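Local coordinates for protein glycoside hydrolase, family 11\:clostridium cellulosome enzyme, dockerin type i\:polysaccharide (Clostridium thermocellum, PDB 2C71) that probably removes acetyl groups from acetylated xylan in plant cell walls, as a metal-dependent esterase of the NodB-like polysaccharide deacetylase family, at residues A[61-66]-A[81-86]; A[13-18]-A[36-41]; A[98-103]-A[119-124]. All coordinates share one frame; numbering follows the deposited sequence.

Interaction 1: A[61-66]-A[81-86]; sequences IGNHSW and KSIADT. With MG (magnesium ion), chain B.
Trp-66, Thr-86 and Asn-63 carry this contact, which joins the C-terminal end of strand 60-63 and the loop after it to helix 76-94. The strand belongs to the parallel sheet of the NodB-homology fold, the deformed barrel of family 4 carbohydrate esterases. Its loop holds His-64, a ligand of the magnesium ion.

The Trp-66 ring lies beside the helix with its six-membered part. Trp-66 CE3 is 3.6 Å from Asp-85 CB, and the ring stands at 79° to the Asp-85 carboxylate. That carboxylate pairs within its own helix: OD2 receives a salt bridge from Lys-81 NZ on its syn lone pair. Thr-86 OG1 sits at the edge of the indole, near its plane, 3.6 Å from Trp-66 CE3. This hydroxyl gives its proton to Ser-82 O one turn back. It is also close to Trp-66 N, but the angle is poor. The backbone N-H of Trp-66 points instead to Ser-82 OG, in a nearly straight bond of 2.9 Å and 173°. With OG anti to the Ser-82 backbone N, the hydroxyl reaches the loop.

Asn-63 faces the helix, and its flat amide lies over the methyl side of Thr-86, with Asn-63 OD1 3.6 Å from Thr-86 CG2. The two ends of the amide have different tasks. Asn-63 OD1 accepts from Ser-65 N at 2.8 Å, forming an Asx turn that shapes the backbone around His-64. ND2 donates to Asn-87 OD1 and to the helix carbonyl of Ile-83, and these bonds fix the rotation of the amide. Ile-83 O receives Asn-63 ND2 on a lone pair at 3.1 Å and lies only 3° out of the Asn-63 amide plane.

Interaction 2: A[13-18]-A[36-41]; sequences DGPDNV and FMVVGQ. With MG (magnesium ion), chain B.
The loop after strand 6-12 runs beside the end of strand 35-38 and is tied to it by two backbone bonds, from Asp-13 N to Met-37 O and from Val-39 N to Gly-14 O. The two strands and helix 17-30 form a beta-alpha-beta unit of the NodB-homology fold, and the contact lies at the C-terminal ends of its strands, where the metal sits.

The bond from Val-39 N to Gly-14 O is the shorter and straighter, at 2.9 Å and 169°. The one from Asp-13 N to Met-37 O is longer, at 3.3 Å. Gly-14 O also receives a CA-H contact from Val-38, so this carbonyl is met by two successive residues of the 36-41 segment.

The side chains add a small apolar seam. Pro-15, which follows a cis peptide bond, lays CD 4.0 Å from Val-38 CB. Its other neighbours include Thr-47 and Ile-51 of helix 45-56. Val-39 turns CG2 to the backbone of Asp-13, 3.9 Å from its CA, with that methyl anti to the Val-39 carbonyl carbon.

The Asp-13 side chain leaves in the other direction, to the magnesium ion. The bond from its N-H to Met-37 O ties the backbone of this ligand to the strand. Asp-13 OD1 binds the magnesium ion at 2.1 Å, and His-64 is the other protein ligand. Four waters fill the remaining positions, giving six ligands in all. Asp-13 OD2 stays off the magnesium ion, 3.4 Å away, so the carboxylate binds through one oxygen. Instead Asp-13 OD2 accepts a 2.6 Å hydrogen bond from water 3, which is itself a magnesium ligand.

Interaction 3: A[98-103]-A[119-124]; sequences PKFFRP and VFVGGL
Phe-101 has CG anti to its own nitrogen (chi1 172°) and Phe-120 has CG anti to its carbonyl carbon (chi1 -78°), and from these different torsions the two rings meet edge to face. They stand on one side of a short parallel pair of strands, 100-101 and 119-120, joined through helix 110-115 as a beta-alpha-beta unit of the NodB-homology domain. The edge of Phe-101 points to the face of Phe-120, with the planes 82° apart. Phe-101 CD2 sits over the centre of the Phe-120 ring, 3.7 Å from Phe-120 CZ. Pro-103 extends the group by setting CG 3.7 Å from Phe-120 CD2. Phe-113 of the connecting helix stacks on Phe-120.

Phe-100, Val-119 and Val-121 make a second apolar cluster, with Phe-100 and Val-119 pointing to the other side of the strand pair. Phe-100 and Val-119 lie side by side, and Phe-100 CD1 is 3.7 Å from Val-119 CB. The same CD1 approaches Val-121 CG1. Phe-189 and Leu-185 of helix 185-192 pack against this cluster.

Between the two clusters runs a parallel ladder. Val-119 N donates to Lys-99 O, Phe-101 N to Val-119 O at 2.8 Å, and Val-121 N to Phe-101 O.

Beyond the strands, Arg-102 brings its guanidinium to the 119-124 segment. NH1 forms a salt bridge with Asp-12 and NH2 a hydrogen bond with Thr-10, so the group is held on several sides near the magnesium ion. Arg-102 NH2 also lies 2.7 Å from Gly-122 O. On the NE side, Val-121 O sits at the guanidinium edge, near its plane, and accepts a weak bond from Arg-102 NE at 3.4 Å.

Along the chain the contacts come in series: interaction 2 closes before interaction 1 opens, and interaction 1 closes before interaction 3 opens. The centre of interaction 1 is about 11 Å from each of the other centres, which are about 15 Å apart. Interactions 1 and 2 share a sheet, where strands 60-63 and 35-38 are neighbours, and His-64 N probably bonds to Val-38 O. They also share the magnesium ion and its four waters. Interaction 3 joins on through Arg-102 O, 2.8 Å from His-64 ND1, a bond consistent with orienting the imidazole that binds the metal. Met-37 CE of interaction 2 packs against Arg-102 and Val-121 of interaction 3. Together they frame the metal site.

Interaction 1: A[61-66]-A[81-86]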
loop_
_atom_site.group_PDB
_atom_site.type_symbol
_atom_site.label_atom_id
_atom_site.label_comp_id
_atom_site.label_asym_id
_atom_site.label_seq_id
_atom_site.Cartn_x
_atom_site.Cartn_y
_atom_site.Cartn_z
ATOM N N ILE A 61 -7.841 0.490 -1.675
ATOM C CA ILE A 61 -6.937 0.602 -2.817
ATOM C C ILE A 61 -6.454 2.056 -2.900
ATOM O O ILE A 61 -7.264 3.003 -2.899
ATOM C CB ILE A 61 -7.658 0.193 -4.138
ATOM C CG1 ILE A 61 -8.154 -1.261 -4.039
ATOM C CG2 ILE A 61 -6.714 0.400 -5.313
ATOM C CD1 ILE A 61 -8.968 -1.687 -5.251
ATOM N N GLY A 62 -5.139 2.209 -2.990
ATOM C CA GLY A 62 -4.513 3.479 -3.271
ATOM C C GLY A 62 -3.736 3.450 -4.578
ATOM O O GLY A 62 -3.718 2.469 -5.313
ATOM N N ASN A 63 -3.110 4.599 -4.886
ATOM C CA ASN A 63 -2.503 4.845 -6.193
ATOM C C ASN A 63 -0.973 4.774 -6.080
ATOM O O ASN A 63 -0.396 5.518 -5.270
ATOM C CB ASN A 63 -2.978 6.235 -6.648
ATOM C CG ASN A 63 -2.659 6.603 -8.055
ATOM O OD1 ASN A 63 -1.538 6.400 -8.550
ATOM N ND2 ASN A 63 -3.626 7.217 -8.752
ATOM N N HIS A 64 -0.322 3.892 -6.868
ATOM C CA HIS A 64 1.148 3.830 -6.907
ATOM C C HIS A 64 1.629 4.227 -8.326
ATOM O O HIS A 64 2.699 3.764 -8.776
ATOM C CB HIS A 64 1.594 2.396 -6.555
ATOM C CG HIS A 64 3.050 2.228 -6.196
ATOM N ND1 HIS A 64 3.784 3.169 -5.495
ATOM C CD2 HIS A 64 3.881 1.162 -6.369
ATOM C CE1 HIS A 64 5.021 2.711 -5.309
ATOM N NE2 HIS A 64 5.100 1.491 -5.817
ATOM N N SER A 65 0.848 5.081 -9.002
ATOM C CA SER A 65 1.174 5.586 -10.343
ATOM C C SER A 65 0.871 4.596 -11.458
ATOM O O SER A 65 0.560 3.424 -11.184
ATOM C CB SER A 65 2.624 6.082 -10.463
ATOM O OG SER A 65 3.496 5.098 -11.030
ATOM N N TRP A 66 0.977 5.076 -12.706
ATOM C CA TRP A 66 0.701 4.220 -13.856
ATOM C C TRP A 66 1.757 3.130 -14.046
ATOM O O TRP A 66 1.445 2.070 -14.620
ATOM C CB TRP A 66 0.573 5.074 -15.129
ATOM C CG TRP A 66 0.181 4.289 -16.330
ATOM C CD1 TRP A 66 0.984 3.924 -17.369
ATOM C CD2 TRP A 66 -1.110 3.762 -16.616
ATOM N NE1 TRP A 66 0.263 3.189 -18.290
ATOM C CE2 TRP A 66 -1.026 3.071 -17.842
ATOM C CE3 TRP A 66 -2.331 3.804 -15.950
ATOM C CZ2 TRP A 66 -2.137 2.413 -18.401
ATOM C CZ3 TRP A 66 -3.419 3.148 -16.502
ATOM C CH2 TRP A 66 -3.314 2.472 -17.715
ATOM N N LYS A 81 -1.184 12.811 -15.838
ATOM C CA LYS A 81 -1.615 11.687 -16.661
ATOM C C LYS A 81 -1.457 10.377 -15.923
ATOM O O LYS A 81 -2.338 9.510 -15.944
ATOM C CB LYS A 81 -0.864 11.665 -17.994
ATOM C CG LYS A 81 -1.211 10.495 -18.855
ATOM C CD LYS A 81 -0.548 10.543 -20.199
ATOM C CE LYS A 81 -0.880 9.309 -21.024
ATOM N NZ LYS A 81 -2.349 9.021 -21.172
ATOM N N SER A 82 -0.285 10.186 -15.327
ATOM C CA SER A 82 -0.011 8.933 -14.619
ATOM C C SER A 82 -1.026 8.694 -13.508
ATOM O O SER A 82 -1.561 7.588 -13.333
ATOM C CB SER A 82 1.393 8.989 -14.077
ATOM O OG SER A 82 1.735 7.839 -13.357
ATOM N N ILE A 83 -1.269 9.730 -12.705
ATOM C CA ILE A 83 -2.181 9.602 -11.578
ATOM C C ILE A 83 -3.646 9.441 -12.028
ATOM O O ILE A 83 -4.390 8.639 -11.431
ATOM C CB ILE A 83 -1.984 10.746 -10.536
ATOM C CG1 ILE A 83 -0.847 10.386 -9.520
ATOM C CG2 ILE A 83 -3.345 11.056 -9.793
ATOM C CD1 ILE A 83 0.471 10.037 -10.070
ATOM N N ALA A 84 -4.094 10.219 -13.034
ATOM C CA ALA A 84 -5.486 10.174 -13.507
ATOM C C ALA A 84 -5.796 8.871 -14.193
ATOM O O ALA A 84 -6.875 8.292 -13.981
ATOM C CB ALA A 84 -5.781 11.354 -14.438
ATOM N N ASP A 85 -4.880 8.386 -15.009
ATOM C CA ASP A 85 -5.137 7.154 -15.739
ATOM C C ASP A 85 -5.247 5.971 -14.756
ATOM O O ASP A 85 -6.051 5.071 -14.943
ATOM C CB ASP A 85 -4.053 6.904 -16.782
ATOM C CG ASP A 85 -4.106 7.808 -17.981
ATOM O OD1 ASP A 85 -5.042 8.642 -18.072
ATOM O OD2 ASP A 85 -3.203 7.698 -18.850
ATOM N N THR A 86 -4.442 6.007 -13.697
ATOM C CA THR A 86 -4.498 4.976 -12.638
ATOM C C THR A 86 -5.833 5.029 -11.886
ATOM O O THR A 86 -6.490 4.022 -11.664
ATOM C CB THR A 86 -3.275 5.082 -11.747
ATOM O OG1 THR A 86 -2.077 4.910 -12.537
ATOM C CG2 THR A 86 -3.282 4.027 -10.653
HETATM MG MG MG B . 6.932 0.262 -6.044
HETATM O O HOH W 1 7.113 -0.194 -4.062
HETATM O O HOH W 2 7.123 0.947 -7.961
HETATM O O HOH W 3 8.605 -0.920 -6.410
HETATM O O HOH W 4 8.205 1.933 -5.423
#

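Interaction 2: A[13-18]-A[36-41]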
loop_
_atom_site.group_PDB
_atom_site.type_symbol
_atom_site.label_atom_id
_atom_site.label_comp_id
_atom_site.label_asym_id
_atom_site.label_seq_id
_atom_site.Cartn_x
_atom_site.Cartn_y
_atom_site.Cartn_z
ATOM N N ASP A 13 2.818 -2.511 -5.709
ATOM C CA ASP A 13 3.397 -2.985 -6.981
ATOM C C ASP A 13 2.506 -3.933 -7.780
ATOM O O ASP A 13 2.866 -4.317 -8.906
ATOM C CB ASP A 13 4.795 -3.621 -6.876
ATOM C CG ASP A 13 5.940 -2.604 -6.711
ATOM O OD1 ASP A 13 5.702 -1.391 -6.483
ATOM O OD2 ASP A 13 7.111 -3.068 -6.809
ATOM N N GLY A 14 1.342 -4.292 -7.221
ATOM C CA GLY A 14 0.389 -5.134 -7.906
ATOM C C GLY A 14 -0.690 -4.340 -8.632
ATOM O O GLY A 14 -0.557 -3.136 -8.834
ATOM N N PRO A 15 -1.756 -5.023 -9.096
ATOM C CA PRO A 15 -2.095 -6.410 -8.786
ATOM C C PRO A 15 -1.446 -7.426 -9.695
ATOM O O PRO A 15 -1.209 -7.158 -10.880
ATOM C CB PRO A 15 -3.628 -6.409 -9.069
ATOM C CG PRO A 15 -3.784 -5.409 -10.178
ATOM C CD PRO A 15 -2.858 -4.304 -9.799
ATOM N N ASP A 16 -1.250 -8.613 -9.158
ATOM C CA ASP A 16 -0.853 -9.796 -9.934
ATOM C C ASP A 16 -1.767 -10.924 -9.524
ATOM O O ASP A 16 -1.877 -11.228 -8.336
ATOM C CB ASP A 16 0.609 -10.119 -9.629
ATOM C CG ASP A 16 1.156 -11.296 -10.410
ATOM O OD1 ASP A 16 0.873 -12.449 -10.075
ATOM O OD2 ASP A 16 1.877 -11.032 -11.383
ATOM N N ASN A 17 -2.490 -11.522 -10.469
ATOM C CA ASN A 17 -3.461 -12.565 -10.117
ATOM C C ASN A 17 -2.864 -13.635 -9.228
ATOM O O ASN A 17 -3.535 -14.095 -8.312
ATOM C CB ASN A 17 -4.073 -13.189 -11.335
ATOM C CG ASN A 17 -5.061 -12.296 -12.048
ATOM O OD1 ASN A 17 -5.126 -12.324 -13.340
ATOM N ND2 ASN A 17 -5.837 -11.553 -11.345
ATOM N N VAL A 18 -1.656 -14.079 -9.475
ATOM C CA VAL A 18 -1.043 -15.114 -8.681
ATOM C C VAL A 18 -0.484 -14.571 -7.380
ATOM O O VAL A 18 -0.858 -15.003 -6.259
ATOM C CB VAL A 18 0.040 -15.888 -9.465
ATOM C CG1 VAL A 18 0.670 -16.945 -8.555
ATOM C CG2 VAL A 18 -0.586 -16.545 -10.701
ATOM N N PHE A 36 -3.819 -1.763 -0.585
ATOM C CA PHE A 36 -3.010 -2.112 -1.773
ATOM C C PHE A 36 -2.788 -0.859 -2.599
ATOM O O PHE A 36 -3.758 -0.238 -3.036
ATOM C CB PHE A 36 -3.709 -3.192 -2.597
ATOM C CG PHE A 36 -3.801 -4.503 -1.883
ATOM C CD1 PHE A 36 -4.818 -4.774 -0.966
ATOM C CD2 PHE A 36 -2.813 -5.474 -2.073
ATOM C CE1 PHE A 36 -4.813 -5.961 -0.272
ATOM C CE2 PHE A 36 -2.840 -6.666 -1.373
ATOM C CZ PHE A 36 -3.864 -6.893 -0.477
ATOM N N MET A 37 -1.536 -0.505 -2.810
ATOM C CA MET A 37 -1.135 0.657 -3.630
ATOM C C MET A 37 -0.793 0.090 -5.003
ATOM O O MET A 37 0.246 -0.564 -5.182
ATOM C CB MET A 37 0.042 1.413 -2.993
ATOM C CG MET A 37 -0.172 1.777 -1.547
ATOM S SD MET A 37 -1.631 2.751 -1.126
ATOM C CE MET A 37 -1.072 4.364 -1.710
ATOM N N VAL A 38 -1.718 0.271 -5.933
ATOM C CA VAL A 38 -1.674 -0.453 -7.222
ATOM C C VAL A 38 -1.115 0.402 -8.336
ATOM O O VAL A 38 -1.140 1.645 -8.330
ATOM C CB VAL A 38 -3.064 -1.006 -7.602
ATOM C CG1 VAL A 38 -3.570 -1.971 -6.532
ATOM C CG2 VAL A 38 -4.057 0.074 -7.895
ATOM N N VAL A 39 -0.574 -0.290 -9.314
ATOM C CA VAL A 39 0.094 0.303 -10.482
ATOM C C VAL A 39 -0.858 0.192 -11.668
ATOM O O VAL A 39 -1.328 -0.897 -12.041
ATOM C CB VAL A 39 1.438 -0.414 -10.735
ATOM C CG1 VAL A 39 2.097 0.095 -12.017
ATOM C CG2 VAL A 39 2.345 -0.203 -9.541
ATOM N N GLY A 40 -1.172 1.343 -12.275
ATOM C CA GLY A 40 -2.213 1.407 -13.282
ATOM C C GLY A 40 -2.042 0.464 -14.468
ATOM O O GLY A 40 -3.016 -0.136 -14.939
ATOM N N GLN A 41 -0.818 0.314 -14.953
ATOM C CA GLN A 41 -0.467 -0.659 -16.039
ATOM C C GLN A 41 -0.938 -2.024 -15.800
ATOM O O GLN A 41 -1.108 -2.788 -16.768
ATOM C CB GLN A 41 1.051 -0.753 -16.315
ATOM C CG GLN A 41 1.491 0.363 -17.232
ATOM C CD GLN A 41 3.012 0.501 -17.375
ATOM O OE1 GLN A 41 3.766 0.100 -16.509
ATOM N NE2 GLN A 41 3.452 1.052 -18.523
HETATM MG MG MG B . 6.932 0.262 -6.044
HETATM O O HOH W 3 8.605 -0.920 -6.410
HETATM O O HOH W 1 7.113 -0.194 -4.062
HETATM O O HOH W 2 7.123 0.947 -7.961
HETATM O O HOH W 4 8.205 1.933 -5.423
#

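Interaction 3: A[98-103]-A[119-124]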
loop_
_atom_site.group_PDB
_atom_site.type_symbol
_atom_site.label_atom_id
_atom_site.label_comp_id
_atom_site.label_asym_id
_atom_site.label_seq_id
_atom_site.Cartn_x
_atom_site.Cartn_y
_atom_site.Cartn_z
ATOM N N PRO A 98 -9.207 6.726 -5.350
ATOM C CA PRO A 98 -8.174 6.577 -4.312
ATOM C C PRO A 98 -8.093 7.830 -3.432
ATOM O O PRO A 98 -8.373 8.912 -3.946
ATOM C CB PRO A 98 -6.905 6.384 -5.132
ATOM C CG PRO A 98 -7.384 5.610 -6.332
ATOM C CD PRO A 98 -8.827 6.025 -6.589
ATOM N N LYS A 99 -7.712 7.690 -2.164
ATOM C CA LYS A 99 -7.511 8.843 -1.285
ATOM C C LYS A 99 -6.034 9.032 -0.939
ATOM O O LYS A 99 -5.641 10.036 -0.347
ATOM C CB LYS A 99 -8.331 8.689 -0.002
ATOM C CG LYS A 99 -9.829 8.857 -0.197
ATOM C CD LYS A 99 -10.519 9.202 1.113
ATOM C CE LYS A 99 -11.605 8.193 1.449
ATOM N NZ LYS A 99 -11.647 7.886 2.905
ATOM N N PHE A 100 -5.228 8.048 -1.320
ATOM C CA PHE A 100 -3.815 7.970 -0.952
ATOM C C PHE A 100 -2.950 7.636 -2.164
ATOM O O PHE A 100 -3.381 6.890 -3.050
ATOM C CB PHE A 100 -3.621 6.907 0.121
ATOM C CG PHE A 100 -4.327 7.226 1.422
ATOM C CD1 PHE A 100 -3.748 8.070 2.323
ATOM C CD2 PHE A 100 -5.555 6.706 1.716
ATOM C CE1 PHE A 100 -4.408 8.403 3.511
ATOM C CE2 PHE A 100 -6.217 7.013 2.896
ATOM C CZ PHE A 100 -5.655 7.867 3.790
ATOM N N PHE A 101 -1.754 8.200 -2.141
ATOM C CA PHE A 101 -0.718 8.011 -3.179
ATOM C C PHE A 101 0.570 7.589 -2.505
ATOM O O PHE A 101 0.977 8.205 -1.517
ATOM C CB PHE A 101 -0.495 9.351 -3.901
ATOM C CG PHE A 101 0.666 9.382 -4.874
ATOM C CD1 PHE A 101 0.712 8.515 -5.956
ATOM C CD2 PHE A 101 1.679 10.294 -4.712
ATOM C CE1 PHE A 101 1.793 8.589 -6.867
ATOM C CE2 PHE A 101 2.723 10.365 -5.632
ATOM C CZ PHE A 101 2.754 9.528 -6.706
ATOM N N ARG A 102 1.249 6.591 -3.055
ATOM C CA ARG A 102 2.584 6.241 -2.638
ATOM C C ARG A 102 3.522 6.515 -3.783
ATOM O O ARG A 102 3.430 5.863 -4.847
ATOM C CB ARG A 102 2.742 4.776 -2.270
ATOM C CG ARG A 102 4.195 4.484 -1.879
ATOM C CD ARG A 102 4.352 3.302 -1.031
ATOM N NE ARG A 102 3.755 3.451 0.279
ATOM C CZ ARG A 102 3.100 2.507 0.961
ATOM N NH1 ARG A 102 2.869 1.307 0.442
ATOM N NH2 ARG A 102 2.609 2.784 2.158
ATOM N N PRO A 103 4.428 7.490 -3.651
ATOM C CA PRO A 103 5.329 7.818 -4.764
ATOM C C PRO A 103 6.185 6.616 -5.122
ATOM O O PRO A 103 6.763 5.949 -4.240
ATOM C CB PRO A 103 6.198 8.976 -4.234
ATOM C CG PRO A 103 5.503 9.476 -3.093
ATOM C CD PRO A 103 4.616 8.384 -2.512
ATOM N N VAL A 119 -3.368 12.113 -0.473
ATOM C CA VAL A 119 -2.489 12.103 0.704
ATOM C C VAL A 119 -1.300 11.170 0.413
ATOM O O VAL A 119 -1.507 10.023 0.009
ATOM C CB VAL A 119 -3.257 11.684 1.943
ATOM C CG1 VAL A 119 -2.306 11.477 3.108
ATOM C CG2 VAL A 119 -4.324 12.759 2.291
ATOM N N PHE A 120 -0.083 11.666 0.593
ATOM C CA PHE A 120 1.131 10.922 0.322
ATOM C C PHE A 120 1.499 10.042 1.517
ATOM O O PHE A 120 1.575 10.523 2.657
ATOM C CB PHE A 120 2.317 11.844 0.073
ATOM C CG PHE A 120 2.363 12.484 -1.303
ATOM C CD1 PHE A 120 1.292 13.178 -1.836
ATOM C CD2 PHE A 120 3.541 12.451 -2.030
ATOM C CE1 PHE A 120 1.377 13.825 -3.068
ATOM C CE2 PHE A 120 3.648 13.072 -3.276
ATOM C CZ PHE A 120 2.570 13.749 -3.792
ATOM N N VAL A 121 1.729 8.760 1.256
ATOM C CA VAL A 121 2.142 7.828 2.298
ATOM C C VAL A 121 3.462 7.152 1.946
ATOM O O VAL A 121 3.700 6.796 0.792
ATOM C CB VAL A 121 1.072 6.747 2.547
ATOM C CG1 VAL A 121 -0.131 7.347 3.259
ATOM C CG2 VAL A 121 0.657 6.101 1.235
ATOM N N GLY A 122 4.319 6.978 2.948
ATOM C CA GLY A 122 5.505 6.155 2.803
ATOM C C GLY A 122 5.448 4.898 3.647
ATOM O O GLY A 122 4.745 3.945 3.310
ATOM N N GLY A 123 6.190 4.895 4.749
ATOM C CA GLY A 123 6.052 3.863 5.759
ATOM C C GLY A 123 7.353 3.135 6.043
ATOM O O GLY A 123 8.376 3.296 5.377
ATOM N N LEU A 124 7.290 2.302 7.057
ATOM C CA LEU A 124 8.363 1.421 7.511
ATOM C C LEU A 124 8.594 0.336 6.457
ATOM O O LEU A 124 7.681 -0.409 6.141
ATOM C CB LEU A 124 7.923 0.758 8.833
ATOM C CG LEU A 124 8.841 -0.341 9.415
ATOM C CD1 LEU A 124 10.138 0.288 9.941
ATOM C CD2 LEU A 124 8.088 -1.114 10.501
#